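Local coordinates for tRNA threonylcarbamoyladenosine biosynthesis protein TsaE (Haemophilus influenzae, PDB 1HTW) that binds ATP and magnesium and is required for forming the threonylcarbamoyl group on adenosine 37 of tRNAs that read codons beginning with adenine, at residues Phe12-Phe17 with Arg138-Ile143. Residues are numbered along the deposited sequence; the frame is centred on the assembly and turned at random.
Sequences FSMLRF and RNIELI. With ADP (adenosine-5'-diphosphate), chain H.
Met14 and Phe17, one turn apart on helix 11-28, both come against the CD1 methyl of Ile140, and the meeting is wholly apolar. The shortest approach is Met14 SD to Ile140 CD1 at 3.5 Å, with the thioether running at a slant past the isoleucine branch. Met14 leaves the helix with CG anti to the backbone N (chi1 -176°), then bends at chi2 and chi3, which carries CE round to 4.0 Å from Arg138 CG. Phe17 CD2 lies 4.1 Å from Ile140 CD1, so one methyl touches both the thioether and the ring. Farther along the strand, Leu142 CD1 meets the ring edge near its plane, 4.0 Å from Phe17 CZ. Arg138, Ile140 and Leu142, alternate residues of the strand, all set out toward the helix, though the Arg138 chain bends at chi2 and its guanidinium lies over the adenine; Phe156 lies against Phe17 with ring planes nearly parallel.

Contacts with the nucleotide form a second group. Met14 CB stands 3.7 Å from ADP N1, while the Arg138 guanidinium turns one face to the adenine, with ADP C5 3.7 Å above its plane and displaced toward its rim. Hydrogen bonds from Arg138 NE to Ala44 O and NH1 to Asp135 O, and a weak one from NH2 to Gly43 O, limit its rotation.

The segment axes approach to 10.4 Å at 23°, the near-parallel packing of a helix on a sheet. Here helix 11-28 packs against strand 137-144 of the mixed sheet and, with it, contributes to the nucleotide pocket of this P-loop NTPase fold: Arg138 over one adenine face, Met14 at the N1 rim, its CB and CG on the other side of the ring plane.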
# COMPACT_ATOMS: atom_id res chain seq x y z
N PHE A 12 7.36 15.33 5.35
CA PHE A 12 8.68 14.75 5.12
C PHE A 12 8.81 13.43 5.84
O PHE A 12 9.36 12.40 5.42
CB PHE A 12 9.80 15.67 5.61
CG PHE A 12 10.56 16.34 4.49
CD1 PHE A 12 11.16 15.58 3.52
CD2 PHE A 12 10.66 17.72 4.44
CE1 PHE A 12 11.94 16.20 2.53
CE2 PHE A 12 11.36 18.35 3.43
CZ PHE A 12 12.02 17.56 2.49
N SER A 13 8.21 13.44 7.07
CA SER A 13 8.22 12.21 7.86
C SER A 13 7.34 11.15 7.22
O SER A 13 7.66 9.95 7.40
CB SER A 13 7.66 12.56 9.27
OG SER A 13 8.66 13.38 9.92
N MET A 14 6.28 11.48 6.53
CA MET A 14 5.42 10.49 5.91
C MET A 14 6.25 9.81 4.76
O MET A 14 6.11 8.62 4.57
CB MET A 14 4.18 11.07 5.26
CG MET A 14 3.22 10.08 4.70
SD MET A 14 2.47 8.83 5.95
CE MET A 14 0.76 9.56 6.18
N LEU A 15 6.95 10.70 4.06
CA LEU A 15 7.77 10.15 2.93
C LEU A 15 8.90 9.27 3.43
O LEU A 15 9.04 8.14 2.83
CB LEU A 15 8.28 11.34 2.14
CG LEU A 15 7.23 12.23 1.48
CD1 LEU A 15 7.91 13.48 0.89
CD2 LEU A 15 6.35 11.51 0.49
N ARG A 16 9.59 9.58 4.48
CA ARG A 16 10.63 8.78 5.09
C ARG A 16 10.04 7.47 5.60
O ARG A 16 10.67 6.40 5.45
CB ARG A 16 11.28 9.55 6.25
CG ARG A 16 12.37 8.75 6.99
CD ARG A 16 13.00 9.62 8.07
NE ARG A 16 13.81 8.86 9.00
CZ ARG A 16 13.69 8.83 10.33
NH1 ARG A 16 12.74 9.51 10.95
NH2 ARG A 16 14.55 8.11 11.04
N PHE A 17 8.85 7.52 6.20
CA PHE A 17 8.24 6.28 6.66
C PHE A 17 7.83 5.39 5.50
O PHE A 17 8.11 4.20 5.51
CB PHE A 17 6.95 6.59 7.51
CG PHE A 17 6.34 5.30 8.02
CD1 PHE A 17 6.81 4.78 9.24
CD2 PHE A 17 5.36 4.66 7.32
CE1 PHE A 17 6.24 3.57 9.69
CE2 PHE A 17 4.84 3.45 7.74
CZ PHE A 17 5.28 2.93 8.97
N ARG A 138 0.12 13.36 11.31
CA ARG A 138 -0.60 12.13 11.15
C ARG A 138 -0.13 11.13 12.21
O ARG A 138 0.89 11.29 12.84
CB ARG A 138 -0.36 11.48 9.73
CG ARG A 138 -0.70 12.40 8.57
CD ARG A 138 -2.13 12.67 8.32
NE ARG A 138 -2.42 13.45 7.10
CZ ARG A 138 -2.51 14.78 7.11
NH1 ARG A 138 -2.40 15.47 8.25
NH2 ARG A 138 -2.87 15.45 6.01
N ASN A 139 -0.91 10.06 12.35
CA ASN A 139 -0.49 8.90 13.14
C ASN A 139 -1.00 7.67 12.38
O ASN A 139 -2.16 7.57 11.98
CB ASN A 139 -1.12 8.98 14.56
CG ASN A 139 -0.38 8.04 15.53
OD1 ASN A 139 0.65 8.40 16.08
ND2 ASN A 139 -0.96 6.87 15.64
N ILE A 140 -0.06 6.71 12.20
CA ILE A 140 -0.43 5.51 11.43
C ILE A 140 -0.37 4.28 12.34
O ILE A 140 0.49 4.23 13.19
CB ILE A 140 0.70 5.31 10.36
CG1 ILE A 140 0.64 6.49 9.38
CG2 ILE A 140 0.50 3.95 9.70
CD1 ILE A 140 1.86 6.55 8.48
N GLU A 141 -1.38 3.45 12.17
CA GLU A 141 -1.37 2.14 12.89
C GLU A 141 -1.18 1.11 11.76
O GLU A 141 -1.99 1.09 10.82
CB GLU A 141 -2.64 1.94 13.66
CG GLU A 141 -3.90 1.48 12.97
CD GLU A 141 -5.18 1.94 13.64
OE1 GLU A 141 -5.22 3.10 14.12
OE2 GLU A 141 -6.18 1.20 13.69
N LEU A 142 -0.16 0.29 11.92
CA LEU A 142 -0.04 -0.86 10.99
C LEU A 142 -0.53 -2.09 11.77
O LEU A 142 -0.11 -2.34 12.92
CB LEU A 142 1.43 -1.08 10.62
CG LEU A 142 2.17 -0.09 9.76
CD1 LEU A 142 3.52 -0.68 9.29
CD2 LEU A 142 1.36 0.29 8.55
N ILE A 143 -1.38 -2.86 11.15
CA ILE A 143 -2.00 -4.02 11.72
C ILE A 143 -1.72 -5.23 10.79
O ILE A 143 -2.16 -5.27 9.67
CB ILE A 143 -3.50 -3.82 11.93
CG1 ILE A 143 -3.76 -2.58 12.84
CG2 ILE A 143 -4.09 -5.04 12.65
CD1 ILE A 143 -5.25 -2.31 12.97
PB ADP H . -5.49 10.48 0.43
O1B ADP H . -4.93 9.60 -0.70
O2B ADP H . -5.67 9.74 1.69
O3B ADP H . -6.86 11.09 -0.11
PA ADP H . -3.46 12.42 -0.28
O1A ADP H . -3.88 12.60 -1.70
O2A ADP H . -2.13 11.82 -0.07
O3A ADP H . -4.58 11.70 0.58
O5' ADP H . -3.45 13.89 0.37
C5' ADP H . -2.75 14.25 1.53
C4' ADP H . -2.67 15.80 1.56
O4' ADP H . -2.28 16.22 2.87
C3' ADP H . -1.67 16.36 0.58
O3' ADP H . -2.20 17.57 -0.05
C2' ADP H . -0.47 16.57 1.47
O2' ADP H . 0.48 17.49 0.98
C1' ADP H . -1.10 16.94 2.83
N9 ADP H . -0.28 16.58 3.96
C8 ADP H . 0.07 17.40 5.00
N7 ADP H . 0.73 16.87 5.97
C5 ADP H . 0.86 15.61 5.57
C6 ADP H . 1.44 14.59 6.27
N6 ADP H . 1.97 14.68 7.49
N1 ADP H . 1.33 13.36 5.69
C2 ADP H . 0.71 13.23 4.50
N3 ADP H . 0.07 14.16 3.76
C4 ADP H . 0.24 15.36 4.38